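Local atomic coordinates of chitinase (Chromobacterium violaceum, PDB entry 4TXG), a protein that probably hydrolyses the glycosidic bonds of chitin, acting as a secreted glycoside hydrolase of family 18. Residues A[157-162]-A[308-313]; A[190-195]-A[200-205]; A[227-232]-A[302-307]; A[260-263]-A[267-270]; A[289-294]-A[350-355]. All blocks are in the same frame, centred on the assembly; numbering follows the deposited sequence.

Interaction 1: A[157-162]-A[308-313]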
# COMPACT_ATOMS: atom_id res chain seq x y z
N ILE A 157 -7.08 0.68 9.62
CA ILE A 157 -6.79 -0.69 9.22
C ILE A 157 -5.53 -1.19 9.91
O ILE A 157 -4.45 -0.68 9.67
CB ILE A 157 -6.60 -0.78 7.70
CG1 ILE A 157 -7.83 -0.22 6.98
CG2 ILE A 157 -6.32 -2.21 7.26
CD1 ILE A 157 -7.47 0.51 5.69
N GLY A 158 -5.68 -2.20 10.76
CA GLY A 158 -4.54 -2.71 11.49
C GLY A 158 -4.10 -4.07 10.97
O GLY A 158 -4.93 -4.96 10.79
N TYR A 159 -2.80 -4.21 10.71
CA TYR A 159 -2.24 -5.52 10.41
C TYR A 159 -2.00 -6.31 11.69
O TYR A 159 -1.34 -5.82 12.62
CB TYR A 159 -0.93 -5.40 9.64
CG TYR A 159 -1.13 -5.28 8.16
CD1 TYR A 159 -1.24 -6.41 7.36
CD2 TYR A 159 -1.17 -4.03 7.55
CE1 TYR A 159 -1.42 -6.30 6.00
CE2 TYR A 159 -1.34 -3.92 6.18
CZ TYR A 159 -1.47 -5.06 5.41
OH TYR A 159 -1.65 -4.95 4.05
N PHE A 160 -2.53 -7.52 11.72
CA PHE A 160 -2.33 -8.46 12.82
C PHE A 160 -1.41 -9.58 12.36
O PHE A 160 -1.76 -10.33 11.45
CB PHE A 160 -3.67 -9.06 13.25
CG PHE A 160 -3.55 -10.11 14.32
CD1 PHE A 160 -3.48 -9.74 15.66
CD2 PHE A 160 -3.49 -11.45 13.99
CE1 PHE A 160 -3.38 -10.70 16.65
CE2 PHE A 160 -3.38 -12.42 14.97
CZ PHE A 160 -3.33 -12.05 16.31
N THR A 161 -0.25 -9.71 12.98
CA THR A 161 0.70 -10.73 12.57
C THR A 161 0.45 -12.04 13.30
O THR A 161 0.12 -12.04 14.49
CB THR A 161 2.16 -10.28 12.79
OG1 THR A 161 2.37 -10.00 14.18
CG2 THR A 161 2.46 -9.02 11.98
N SER A 162 0.62 -13.15 12.58
CA SER A 162 0.27 -14.47 13.11
C SER A 162 1.29 -15.05 14.07
O SER A 162 1.00 -16.02 14.78
CB SER A 162 0.09 -15.46 11.95
OG SER A 162 1.33 -15.71 11.29
N GLY A 308 -12.80 -10.34 2.99
CA GLY A 308 -12.06 -9.94 1.81
C GLY A 308 -10.67 -10.52 1.77
O GLY A 308 -10.22 -11.17 2.71
N VAL A 309 -9.99 -10.27 0.65
CA VAL A 309 -8.61 -10.69 0.45
C VAL A 309 -7.75 -9.46 0.21
O VAL A 309 -8.15 -8.57 -0.55
CB VAL A 309 -8.49 -11.66 -0.75
CG1 VAL A 309 -7.05 -12.07 -0.99
CG2 VAL A 309 -9.33 -12.89 -0.50
N ASP A 310 -6.59 -9.42 0.86
CA ASP A 310 -5.64 -8.32 0.71
C ASP A 310 -4.40 -8.88 0.00
O ASP A 310 -3.70 -9.73 0.54
CB ASP A 310 -5.29 -7.75 2.09
CG ASP A 310 -4.24 -6.66 2.03
OD1 ASP A 310 -4.49 -5.61 1.38
OD2 ASP A 310 -3.17 -6.84 2.66
N ILE A 311 -4.17 -8.44 -1.23
CA ILE A 311 -3.06 -8.96 -2.01
C ILE A 311 -1.80 -8.15 -1.71
O ILE A 311 -1.75 -6.96 -1.99
CB ILE A 311 -3.36 -8.91 -3.52
CG1 ILE A 311 -4.60 -9.75 -3.83
CG2 ILE A 311 -2.14 -9.35 -4.33
CD1 ILE A 311 -4.44 -11.26 -3.50
N ASP A 312 -0.79 -8.80 -1.13
CA ASP A 312 0.45 -8.14 -0.77
C ASP A 312 1.61 -8.74 -1.58
O ASP A 312 2.52 -9.37 -1.04
CB ASP A 312 0.70 -8.27 0.73
CG ASP A 312 1.84 -7.40 1.22
OD1 ASP A 312 2.50 -6.73 0.39
OD2 ASP A 312 2.09 -7.40 2.44
N PHE A 313 1.52 -8.56 -2.89
CA PHE A 313 2.48 -9.07 -3.86
C PHE A 313 3.66 -8.09 -3.93
O PHE A 313 3.51 -6.98 -4.45
CB PHE A 313 1.74 -9.24 -5.20
CG PHE A 313 2.54 -9.82 -6.36
CD1 PHE A 313 3.93 -9.95 -6.34
CD2 PHE A 313 1.86 -10.20 -7.51
CE1 PHE A 313 4.62 -10.47 -7.44
CE2 PHE A 313 2.54 -10.74 -8.61
CZ PHE A 313 3.92 -10.86 -8.58
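Y159 reaches from strand 155-161 to D310 on strand 308-312 through the interior of the TIM barrel of this family 18 glycosidase. The two strands are not neighbours: strands 185-193 and 247-253 stand between them in the parallel sheet, and the closest CA atoms, those of Y159 and D310, are still 10.7 Å apart. Along the first segment, I157 pairs its backbone with V600 and F602 on one neighbouring strand, and G158 pairs with H185 and N187 on the other. Next comes Y159, whose side chain alone in 157-162 touches the second segment. Its first torsion (chi1 -86°) leaves CG anti to the carbonyl carbon and sends the ring inward. The phenol suits this place because its flat ring packs against W603 and N187 in the barrel interior while OH carries a donor to the far strand. F160 faces the other way, edge-to-face with H232, and T161 turns inward again, its OG1 hydrogen-bonded to E604. S162 leaves the strand and accepts a bond from H232 on its O. On the second strand, D310 and D312 belong to the DxxDxDxE signature of family 18, completed by D307 and E314. D310 extends CG anti to its N, and each carboxylate oxygen has a partner: OD1 bonds T367, and OD2 is shared by S251 and the tyrosine. Y159 OH donates to D310 OD2 over 2.8 Å, arriving on the syn side but 27° out of the carboxylate plane, while D310 OD2 lies at the edge of the ring, 3.8 Å from Y159 CE1.

Interaction 2: A[190-195]-A[200-205]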
# COMPACT_ATOMS: atom_id res chain seq x y z
N PHE A 190 0.39 -13.76 7.69
CA PHE A 190 0.17 -13.79 6.24
C PHE A 190 -0.31 -15.16 5.77
O PHE A 190 0.13 -16.19 6.30
CB PHE A 190 1.45 -13.51 5.45
CG PHE A 190 1.86 -12.07 5.41
CD1 PHE A 190 1.11 -11.16 4.68
CD2 PHE A 190 3.01 -11.65 6.05
CE1 PHE A 190 1.51 -9.84 4.62
CE2 PHE A 190 3.41 -10.33 6.00
CZ PHE A 190 2.65 -9.43 5.28
N ALA A 191 -1.16 -15.17 4.75
CA ALA A 191 -1.31 -16.36 3.91
C ALA A 191 -0.23 -16.32 2.82
O ALA A 191 0.40 -15.29 2.59
CB ALA A 191 -2.71 -16.44 3.30
N HIS A 192 -0.03 -17.44 2.14
CA HIS A 192 0.91 -17.49 1.03
C HIS A 192 0.27 -18.24 -0.13
O HIS A 192 -0.82 -18.79 0.01
CB HIS A 192 2.22 -18.17 1.44
CG HIS A 192 2.05 -19.59 1.87
ND1 HIS A 192 1.85 -19.95 3.19
CD2 HIS A 192 2.07 -20.75 1.16
CE1 HIS A 192 1.74 -21.26 3.27
NE2 HIS A 192 1.87 -21.77 2.06
N VAL A 193 0.95 -18.23 -1.27
CA VAL A 193 0.55 -19.02 -2.42
C VAL A 193 1.28 -20.34 -2.37
O VAL A 193 2.52 -20.37 -2.41
CB VAL A 193 0.88 -18.29 -3.73
CG1 VAL A 193 0.49 -19.15 -4.94
CG2 VAL A 193 0.17 -16.94 -3.76
N ASP A 194 0.56 -21.45 -2.25
CA ASP A 194 1.25 -22.71 -2.03
C ASP A 194 1.65 -23.36 -3.36
O ASP A 194 1.47 -22.78 -4.43
CB ASP A 194 0.43 -23.68 -1.14
CG ASP A 194 -0.81 -24.26 -1.81
OD1 ASP A 194 -0.96 -24.24 -3.05
OD2 ASP A 194 -1.66 -24.79 -1.06
N GLY A 195 2.22 -24.56 -3.27
CA GLY A 195 2.73 -25.27 -4.44
C GLY A 195 1.68 -25.66 -5.47
O GLY A 195 2.02 -26.03 -6.60
N SER A 200 -3.04 -20.24 1.11
CA SER A 200 -2.83 -21.18 2.23
C SER A 200 -2.31 -20.50 3.49
O SER A 200 -1.50 -19.59 3.41
CB SER A 200 -1.84 -22.28 1.81
OG SER A 200 -1.58 -23.17 2.89
N VAL A 201 -2.77 -20.98 4.64
CA VAL A 201 -2.14 -20.63 5.92
C VAL A 201 -1.69 -21.91 6.62
O VAL A 201 -1.56 -21.94 7.85
CB VAL A 201 -3.09 -19.82 6.85
CG1 VAL A 201 -3.35 -18.41 6.29
CG2 VAL A 201 -4.40 -20.57 7.07
N ASN A 202 -1.47 -22.98 5.84
CA ASN A 202 -1.14 -24.29 6.40
C ASN A 202 -2.18 -24.72 7.43
O ASN A 202 -1.83 -25.22 8.50
CB ASN A 202 0.24 -24.30 7.05
CG ASN A 202 1.35 -24.41 6.03
OD1 ASN A 202 1.63 -25.50 5.52
ND2 ASN A 202 1.99 -23.30 5.73
N GLU A 203 -3.45 -24.48 7.10
CA GLU A 203 -4.55 -24.80 7.99
C GLU A 203 -4.59 -26.28 8.41
O GLU A 203 -5.16 -26.60 9.45
CB GLU A 203 -5.88 -24.41 7.32
CG GLU A 203 -6.02 -24.84 5.86
CD GLU A 203 -5.73 -23.71 4.85
OE1 GLU A 203 -4.58 -23.22 4.78
OE2 GLU A 203 -6.67 -23.32 4.12
N THR A 204 -3.99 -27.16 7.62
CA THR A 204 -4.00 -28.58 7.96
C THR A 204 -2.78 -29.03 8.77
O THR A 204 -2.70 -30.19 9.19
CB THR A 204 -4.07 -29.46 6.69
OG1 THR A 204 -2.88 -29.28 5.91
CG2 THR A 204 -5.28 -29.10 5.85
N ALA A 205 -1.83 -28.13 9.00
CA ALA A 205 -0.65 -28.50 9.78
C ALA A 205 -0.96 -28.49 11.27
O ALA A 205 -1.49 -27.50 11.80
CB ALA A 205 0.51 -27.55 9.48
O HOH W 1 -0.55 -25.30 1.63
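H192 and S200 form an antiparallel hydrogen-bonded pair, and the tight part of the contact gathers around them. H192 N donates to S200 O over 2.9 Å, in the carbonyl plane, and S200 N returns a bond of equal length to H192 O. The imidazole then folds back over its partner: with chi1 at 61°, CG sits between the backbone N and the carbonyl carbon, which swings the ring across the neighbouring strand. One face receives S200 O near its rim, and S200 CB makes a CH-pi contact 4.1 Å from the H192 ring centroid. A small serine suits this place, since a flat ring has to lie against it. N202 comes to the ring's edge, where ND2 approaches H192 CE1 to 3.2 Å. Beside the pair, A191 CB touches V201 CG1 at 3.6 Å, an apolar patch resting on I250 of the next barrel strand.

Toward the turn the contact is looser and wetter. D194 OD2 stays 3.8 Å from S200 CB, and a water joins D194 OD2 to S200 OG, while D194 OD1 accepts from the amides of S196 and K198 and so shapes the intervening loop. Past the bridge the chain leaves the strand and holds itself: S200 OG accepts from N202 N in an ST turn, E203 OE1 takes V201 N, and N202, with a positive phi that asparagine tolerates well, starts a type I turn ending at A205. The whole is a short beta hairpin in which strand 199-200 folds back beside the end of strand 185-193, an excursion set on the C-terminal end of a TIM-barrel strand.

Interaction 3: A[227-232]-A[302-307]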
# COMPACT_ATOMS: atom_id res chain seq x y z
N LEU A 227 -16.96 -23.76 16.51
CA LEU A 227 -16.29 -23.53 15.23
C LEU A 227 -15.36 -24.69 14.91
O LEU A 227 -14.69 -25.21 15.81
CB LEU A 227 -15.49 -22.23 15.26
CG LEU A 227 -16.32 -20.99 15.59
CD1 LEU A 227 -15.43 -19.76 15.73
CD2 LEU A 227 -17.37 -20.78 14.51
N PRO A 228 -15.29 -25.10 13.64
CA PRO A 228 -14.48 -26.27 13.26
C PRO A 228 -13.01 -25.90 13.02
O PRO A 228 -12.34 -26.47 12.16
CB PRO A 228 -15.15 -26.74 11.98
CG PRO A 228 -15.61 -25.45 11.34
CD PRO A 228 -16.04 -24.56 12.49
N TYR A 229 -12.54 -24.93 13.79
CA TYR A 229 -11.15 -24.51 13.78
C TYR A 229 -10.87 -23.83 15.10
O TYR A 229 -11.78 -23.30 15.74
CB TYR A 229 -10.84 -23.55 12.63
CG TYR A 229 -11.85 -22.44 12.42
CD1 TYR A 229 -12.95 -22.62 11.58
CD2 TYR A 229 -11.68 -21.19 13.03
CE1 TYR A 229 -13.87 -21.60 11.38
CE2 TYR A 229 -12.60 -20.17 12.84
CZ TYR A 229 -13.69 -20.38 12.00
OH TYR A 229 -14.60 -19.36 11.80
N LYS A 230 -9.60 -23.85 15.51
CA LYS A 230 -9.18 -23.13 16.70
C LYS A 230 -8.32 -21.94 16.28
O LYS A 230 -8.62 -21.30 15.27
CB LYS A 230 -8.44 -24.06 17.66
CG LYS A 230 -9.34 -25.16 18.22
CD LYS A 230 -8.65 -25.98 19.30
CE LYS A 230 -7.48 -26.77 18.75
NZ LYS A 230 -6.99 -27.78 19.74
N GLY A 231 -7.28 -21.64 17.04
CA GLY A 231 -6.30 -20.64 16.64
C GLY A 231 -6.78 -19.20 16.56
O GLY A 231 -7.84 -18.85 17.09
N HIS A 232 -5.96 -18.35 15.92
CA HIS A 232 -6.33 -16.95 15.72
C HIS A 232 -7.70 -16.80 15.07
O HIS A 232 -8.47 -15.90 15.41
CB HIS A 232 -5.31 -16.22 14.83
CG HIS A 232 -3.92 -16.11 15.40
ND1 HIS A 232 -3.66 -15.61 16.66
CD2 HIS A 232 -2.72 -16.40 14.84
CE1 HIS A 232 -2.35 -15.62 16.86
NE2 HIS A 232 -1.76 -16.07 15.78
N ARG A 302 -15.19 -18.16 2.37
CA ARG A 302 -16.41 -18.84 2.79
C ARG A 302 -16.18 -19.72 4.01
O ARG A 302 -17.04 -19.83 4.88
CB ARG A 302 -16.97 -19.68 1.63
CG ARG A 302 -17.68 -18.85 0.59
CD ARG A 302 -17.94 -19.63 -0.68
NE ARG A 302 -18.91 -18.96 -1.53
CZ ARG A 302 -19.18 -19.29 -2.79
NH1 ARG A 302 -18.54 -20.30 -3.37
NH2 ARG A 302 -20.10 -18.62 -3.47
N LYS A 303 -15.02 -20.36 4.07
CA LYS A 303 -14.73 -21.32 5.13
C LYS A 303 -14.49 -20.66 6.48
O LYS A 303 -14.93 -21.17 7.53
CB LYS A 303 -13.51 -22.16 4.76
CG LYS A 303 -13.16 -23.24 5.78
CD LYS A 303 -12.05 -24.13 5.25
CE LYS A 303 -11.79 -25.33 6.15
NZ LYS A 303 -10.66 -26.14 5.61
N TYR A 304 -13.79 -19.54 6.47
CA TYR A 304 -13.34 -18.92 7.72
C TYR A 304 -14.03 -17.60 8.04
O TYR A 304 -13.73 -16.96 9.06
CB TYR A 304 -11.82 -18.73 7.68
CG TYR A 304 -11.09 -20.05 7.62
CD1 TYR A 304 -11.18 -20.96 8.67
CD2 TYR A 304 -10.33 -20.40 6.51
CE1 TYR A 304 -10.53 -22.18 8.62
CE2 TYR A 304 -9.66 -21.61 6.45
CZ TYR A 304 -9.76 -22.50 7.52
OH TYR A 304 -9.12 -23.71 7.48
N GLY A 305 -14.96 -17.19 7.18
CA GLY A 305 -15.74 -15.99 7.45
C GLY A 305 -14.99 -14.68 7.29
O GLY A 305 -15.35 -13.68 7.91
N PHE A 306 -13.94 -14.67 6.48
CA PHE A 306 -13.28 -13.41 6.14
C PHE A 306 -14.14 -12.58 5.20
O PHE A 306 -14.95 -13.12 4.44
CB PHE A 306 -11.91 -13.66 5.51
CG PHE A 306 -10.82 -13.93 6.52
CD1 PHE A 306 -10.56 -15.22 6.94
CD2 PHE A 306 -10.07 -12.88 7.05
CE1 PHE A 306 -9.56 -15.47 7.88
CE2 PHE A 306 -9.07 -13.12 7.98
CZ PHE A 306 -8.82 -14.42 8.40
N ASP A 307 -13.97 -11.26 5.25
CA ASP A 307 -14.75 -10.33 4.44
C ASP A 307 -14.04 -9.91 3.16
O ASP A 307 -14.61 -9.18 2.35
CB ASP A 307 -15.08 -9.08 5.25
CG ASP A 307 -15.85 -9.40 6.50
OD1 ASP A 307 -17.01 -9.83 6.37
OD2 ASP A 307 -15.30 -9.23 7.61
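Y229 lies against the last turn of helix 287-304, where its ring and that of Y304 form a T-shaped (edge-to-face) pair. From the backbone, the CA-CB bond of Y229 points toward the helix end. A chi1 of 46° keeps CG beside both the backbone N and the carbonyl carbon and turns a face of the ring to the edge of Y304. CG is 4.0 Å from Y304 CE1. One atom further, Y229 CD1 touches Y304 CD1 at 3.8 Å, the closest approach of the two rings. CE1 of Y229 passes the same Y304 CD1 and comes 4.0 Å from K303 O. At the tip, OH is 3.7 Å from Y304 O and makes no bond to it; its hydroxyl partner is T237 OG1 instead. Thus Y304 presents its edge to one face of Y229, with centroids 5.2 Å apart and planes at 77°, while L227 CB covers the centre of the opposite face.

Each residue type fits. Two broad rings fill the junction between loop and helix, K303 CG lies over the centre of one face of Y304, and G305 readily adopts the positive phi with which the chain leaves the helix. Around the pair, Y304 also meets F300 one turn earlier and E203 of the loop after strand 199-200, Y229 rests on T211, and the contact joins the approach to helix 231-242 to the link between helix 287-304 and strand 308-312 of the barrel.

Interaction 4: A[260-263]-A[267-270]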
# COMPACT_ATOMS: atom_id res chain seq x y z
N GLY A 260 7.59 -17.57 -2.04
CA GLY A 260 7.85 -18.88 -1.45
C GLY A 260 7.08 -19.00 -0.16
O GLY A 260 6.22 -18.19 0.13
N TYR A 261 7.40 -20.02 0.63
CA TYR A 261 6.71 -20.23 1.91
C TYR A 261 7.60 -21.02 2.85
O TYR A 261 8.52 -21.71 2.42
CB TYR A 261 5.37 -20.95 1.70
CG TYR A 261 5.47 -22.25 0.93
CD1 TYR A 261 5.75 -23.45 1.57
CD2 TYR A 261 5.26 -22.27 -0.44
CE1 TYR A 261 5.83 -24.64 0.87
CE2 TYR A 261 5.34 -23.45 -1.15
CZ TYR A 261 5.62 -24.63 -0.50
OH TYR A 261 5.70 -25.79 -1.22
N PHE A 262 7.33 -20.90 4.15
CA PHE A 262 8.16 -21.57 5.14
C PHE A 262 7.63 -22.97 5.43
O PHE A 262 6.42 -23.18 5.44
CB PHE A 262 8.22 -20.73 6.42
CG PHE A 262 8.96 -19.45 6.25
CD1 PHE A 262 10.34 -19.44 6.26
CD2 PHE A 262 8.28 -18.26 6.05
CE1 PHE A 262 11.04 -18.26 6.09
CE2 PHE A 262 8.97 -17.07 5.88
CZ PHE A 262 10.35 -17.08 5.89
N ASP A 263 8.53 -23.92 5.65
CA ASP A 263 8.10 -25.28 5.97
C ASP A 263 8.02 -25.48 7.48
O ASP A 263 8.23 -24.54 8.25
CB ASP A 263 9.02 -26.33 5.32
CG ASP A 263 10.46 -26.29 5.85
OD1 ASP A 263 10.74 -25.67 6.89
OD2 ASP A 263 11.33 -26.91 5.20
N LYS A 267 12.40 -23.59 7.48
CA LYS A 267 13.13 -23.37 6.24
C LYS A 267 12.21 -22.84 5.14
O LYS A 267 11.04 -23.21 5.07
CB LYS A 267 13.79 -24.67 5.77
CG LYS A 267 14.87 -25.21 6.69
CD LYS A 267 15.51 -26.46 6.09
CE LYS A 267 16.54 -27.09 7.02
NZ LYS A 267 15.92 -27.67 8.25
N ARG A 268 12.74 -21.99 4.28
CA ARG A 268 11.94 -21.41 3.21
C ARG A 268 12.01 -22.24 1.93
O ARG A 268 13.09 -22.61 1.48
CB ARG A 268 12.40 -19.97 2.92
CG ARG A 268 11.48 -19.18 1.99
CD ARG A 268 12.02 -17.76 1.87
NE ARG A 268 11.21 -16.90 1.01
CZ ARG A 268 11.28 -16.90 -0.31
NH1 ARG A 268 12.11 -17.73 -0.94
NH2 ARG A 268 10.51 -16.08 -1.01
N VAL A 269 10.84 -22.53 1.36
CA VAL A 269 10.74 -23.26 0.10
C VAL A 269 10.63 -22.24 -1.04
O VAL A 269 9.69 -21.44 -1.07
CB VAL A 269 9.51 -24.21 0.07
CG1 VAL A 269 9.41 -24.93 -1.26
CG2 VAL A 269 9.58 -25.21 1.22
N ALA A 270 11.59 -22.25 -1.96
CA ALA A 270 11.63 -21.26 -3.04
C ALA A 270 10.75 -21.72 -4.20
O ALA A 270 11.24 -22.12 -5.25
CB ALA A 270 13.06 -21.02 -3.51
O HOH W 2 12.92 -28.58 6.70
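D263 OD1 accepts K267 N over 2.7 Å and, more weakly, N265 N, so one carboxylate oxygen gathers the amides of the turn in this beta hairpin of strands 261-262 and 268-269. K267 N comes from above the carboxylate plane. The bond is answered by D263 N, which donates to K267 O over 2.7 Å. Further in, Y261 and V269 are a hydrogen-bonded pair whose bond from V269 N to Y261 O is nearly straight at 173°. On their side of the hairpin V269 CB stands over a face of the Y261 ring, 4.0 Å from its centroid, so the branched valine and the flat phenol pack side by side. F262 and R268, the non-hydrogen-bonded pair, share the other side. F262 lays a ring face over R268 CG, and the arginine runs on, extended from CG to NE, to bond A256 O through NE and form a salt bridge with D327 through NH2. G260 CA lies over one face of the guanidinium, toward its rim, and sits 3.2 Å from V269 O, a close approach that glycine suits. At the turn, a water donates to D263 OD2 at 2.8 Å and makes a weak, 3.5 Å link to K267 NZ.

Interaction 5: A[289-294]-A[350-355]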
# COMPACT_ATOMS: atom_id res chain seq x y z
N GLY A 289 -2.94 -21.01 -13.06
CA GLY A 289 -2.51 -20.66 -11.71
C GLY A 289 -3.42 -19.61 -11.10
O GLY A 289 -3.80 -19.70 -9.93
N ILE A 290 -3.75 -18.60 -11.89
CA ILE A 290 -4.59 -17.50 -11.42
C ILE A 290 -6.02 -18.00 -11.13
O ILE A 290 -6.66 -17.58 -10.16
CB ILE A 290 -4.61 -16.34 -12.45
CG1 ILE A 290 -3.26 -15.60 -12.43
CG2 ILE A 290 -5.74 -15.35 -12.15
CD1 ILE A 290 -3.05 -14.63 -13.63
N ASN A 291 -6.51 -18.92 -11.95
CA ASN A 291 -7.82 -19.51 -11.70
C ASN A 291 -7.82 -20.35 -10.42
O ASN A 291 -8.75 -20.27 -9.62
CB ASN A 291 -8.27 -20.39 -12.87
CG ASN A 291 -8.71 -19.57 -14.08
OD1 ASN A 291 -8.89 -18.36 -14.00
ND2 ASN A 291 -8.91 -20.26 -15.20
N ALA A 292 -6.77 -21.15 -10.22
CA ALA A 292 -6.68 -21.97 -9.02
C ALA A 292 -6.63 -21.08 -7.78
O ALA A 292 -7.30 -21.35 -6.77
CB ALA A 292 -5.46 -22.88 -9.07
N PHE A 293 -5.83 -20.03 -7.86
CA PHE A 293 -5.71 -19.13 -6.72
C PHE A 293 -7.04 -18.44 -6.41
O PHE A 293 -7.48 -18.41 -5.26
CB PHE A 293 -4.62 -18.07 -6.96
CG PHE A 293 -4.50 -17.10 -5.84
CD1 PHE A 293 -3.82 -17.45 -4.68
CD2 PHE A 293 -5.09 -15.85 -5.92
CE1 PHE A 293 -3.72 -16.56 -3.62
CE2 PHE A 293 -4.99 -14.96 -4.87
CZ PHE A 293 -4.31 -15.31 -3.72
N SER A 294 -7.67 -17.89 -7.44
CA SER A 294 -8.89 -17.12 -7.25
C SER A 294 -10.01 -17.98 -6.69
O SER A 294 -10.70 -17.58 -5.76
CB SER A 294 -9.31 -16.47 -8.57
OG SER A 294 -8.29 -15.55 -8.98
N ARG A 350 -11.42 -10.32 -8.96
CA ARG A 350 -12.61 -9.46 -8.94
C ARG A 350 -13.83 -10.21 -9.47
O ARG A 350 -14.90 -10.19 -8.88
CB ARG A 350 -12.37 -8.19 -9.76
CG ARG A 350 -13.58 -7.25 -9.90
CD ARG A 350 -13.73 -6.35 -8.67
NE ARG A 350 -14.40 -7.02 -7.55
CZ ARG A 350 -14.26 -6.67 -6.28
NH1 ARG A 350 -14.93 -7.32 -5.33
NH2 ARG A 350 -13.45 -5.66 -5.94
N ASP A 351 -13.63 -10.89 -10.60
CA ASP A 351 -14.69 -11.68 -11.21
C ASP A 351 -15.19 -12.79 -10.27
O ASP A 351 -16.40 -12.95 -10.07
CB ASP A 351 -14.20 -12.28 -12.53
CG ASP A 351 -15.25 -13.13 -13.22
OD1 ASP A 351 -15.41 -14.31 -12.84
OD2 ASP A 351 -15.93 -12.62 -14.14
N ARG A 352 -14.26 -13.55 -9.69
CA ARG A 352 -14.67 -14.68 -8.87
C ARG A 352 -15.33 -14.22 -7.58
O ARG A 352 -16.33 -14.80 -7.13
CB ARG A 352 -13.49 -15.59 -8.52
CG ARG A 352 -12.83 -16.23 -9.74
CD ARG A 352 -13.79 -17.07 -10.57
NE ARG A 352 -13.04 -17.77 -11.61
CZ ARG A 352 -12.73 -17.25 -12.79
NH1 ARG A 352 -13.12 -16.02 -13.12
NH2 ARG A 352 -12.02 -17.96 -13.66
N LEU A 353 -14.79 -13.16 -6.98
CA LEU A 353 -15.37 -12.66 -5.74
C LEU A 353 -16.71 -11.97 -5.99
O LEU A 353 -17.62 -12.07 -5.15
CB LEU A 353 -14.40 -11.72 -5.03
CG LEU A 353 -13.31 -12.46 -4.24
CD1 LEU A 353 -12.54 -11.48 -3.40
CD2 LEU A 353 -13.91 -13.54 -3.38
N ASP A 354 -16.86 -11.28 -7.12
CA ASP A 354 -18.16 -10.68 -7.46
C ASP A 354 -19.23 -11.75 -7.63
O ASP A 354 -20.34 -11.61 -7.14
CB ASP A 354 -18.08 -9.83 -8.74
CG ASP A 354 -17.45 -8.46 -8.51
OD1 ASP A 354 -17.19 -8.09 -7.35
OD2 ASP A 354 -17.22 -7.74 -9.50
N ARG A 355 -18.91 -12.82 -8.35
CA ARG A 355 -19.87 -13.91 -8.55
C ARG A 355 -20.21 -14.60 -7.24
O ARG A 355 -21.38 -14.91 -6.99
CB ARG A 355 -19.33 -14.93 -9.55
CG ARG A 355 -19.18 -14.36 -10.94
CD ARG A 355 -18.67 -15.38 -11.93
NE ARG A 355 -18.17 -14.71 -13.13
CZ ARG A 355 -18.93 -14.33 -14.14
NH1 ARG A 355 -18.38 -13.71 -15.18
NH2 ARG A 355 -20.24 -14.58 -14.12
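Within 289-294 and 350-355, turns of helices 287-304 and 338-360, the nearest CA atoms are those of S294 and R352, 6.5 Å apart. Serine suits so near an approach: its CB meets R352 CG at 3.7 Å, and its hydroxyl turns back to its own helix. S294 OG donates to I290 O over 2.9 Å, and I290 O also takes S294 N, the two donors arriving from opposite faces of its plane. R352 points toward the other helix and bends at chi2 (-58°), which carries its guanidinium across the end of N291, the amide and guanidinium planes 40° apart. R352 NH2 comes within 3.2 Å of N291 OD1, but the angle is too poor for a hydrogen bond. Within its own helix R352 NH1 makes a salt bridge to D351 OD1, with weak hydrogen-bond geometry; across to helix 287-304, R352 NE has a long, weak ion pair with D295. D351 is also gripped side-on by R355, NE to OD1 and NH1 to OD2, so the charges form a network along helix 338-360. Elsewhere in the interface, I290 packs on A344 and T348, S294 on L349, and L353 on V298 and L301, while M277 of helix 273-278 touches I290 and F293.

In the fold
Interaction 1 opens on the first barrel strand, at 157-162, and closes only at 308-313, enclosing interactions 2, 3 and 4. The hairpin of interaction 2 is finished before 227-232 begins interaction 3, whose loop contains the second hairpin, interaction 4. Interaction 5 starts at 289-294, inside both larger loops, and ends at 350-355, beyond both, so it crosses interactions 1 and 3. The contacts touch in several places. H192 packs on Y261 between the hairpins, S162 meets H232 between interactions 1 and 3, D312 approaches F190, and F293 reaches V193 and I311. Together they tie the barrel interior to hairpins beyond its strands and to helices 231-242, 287-304 and 338-360.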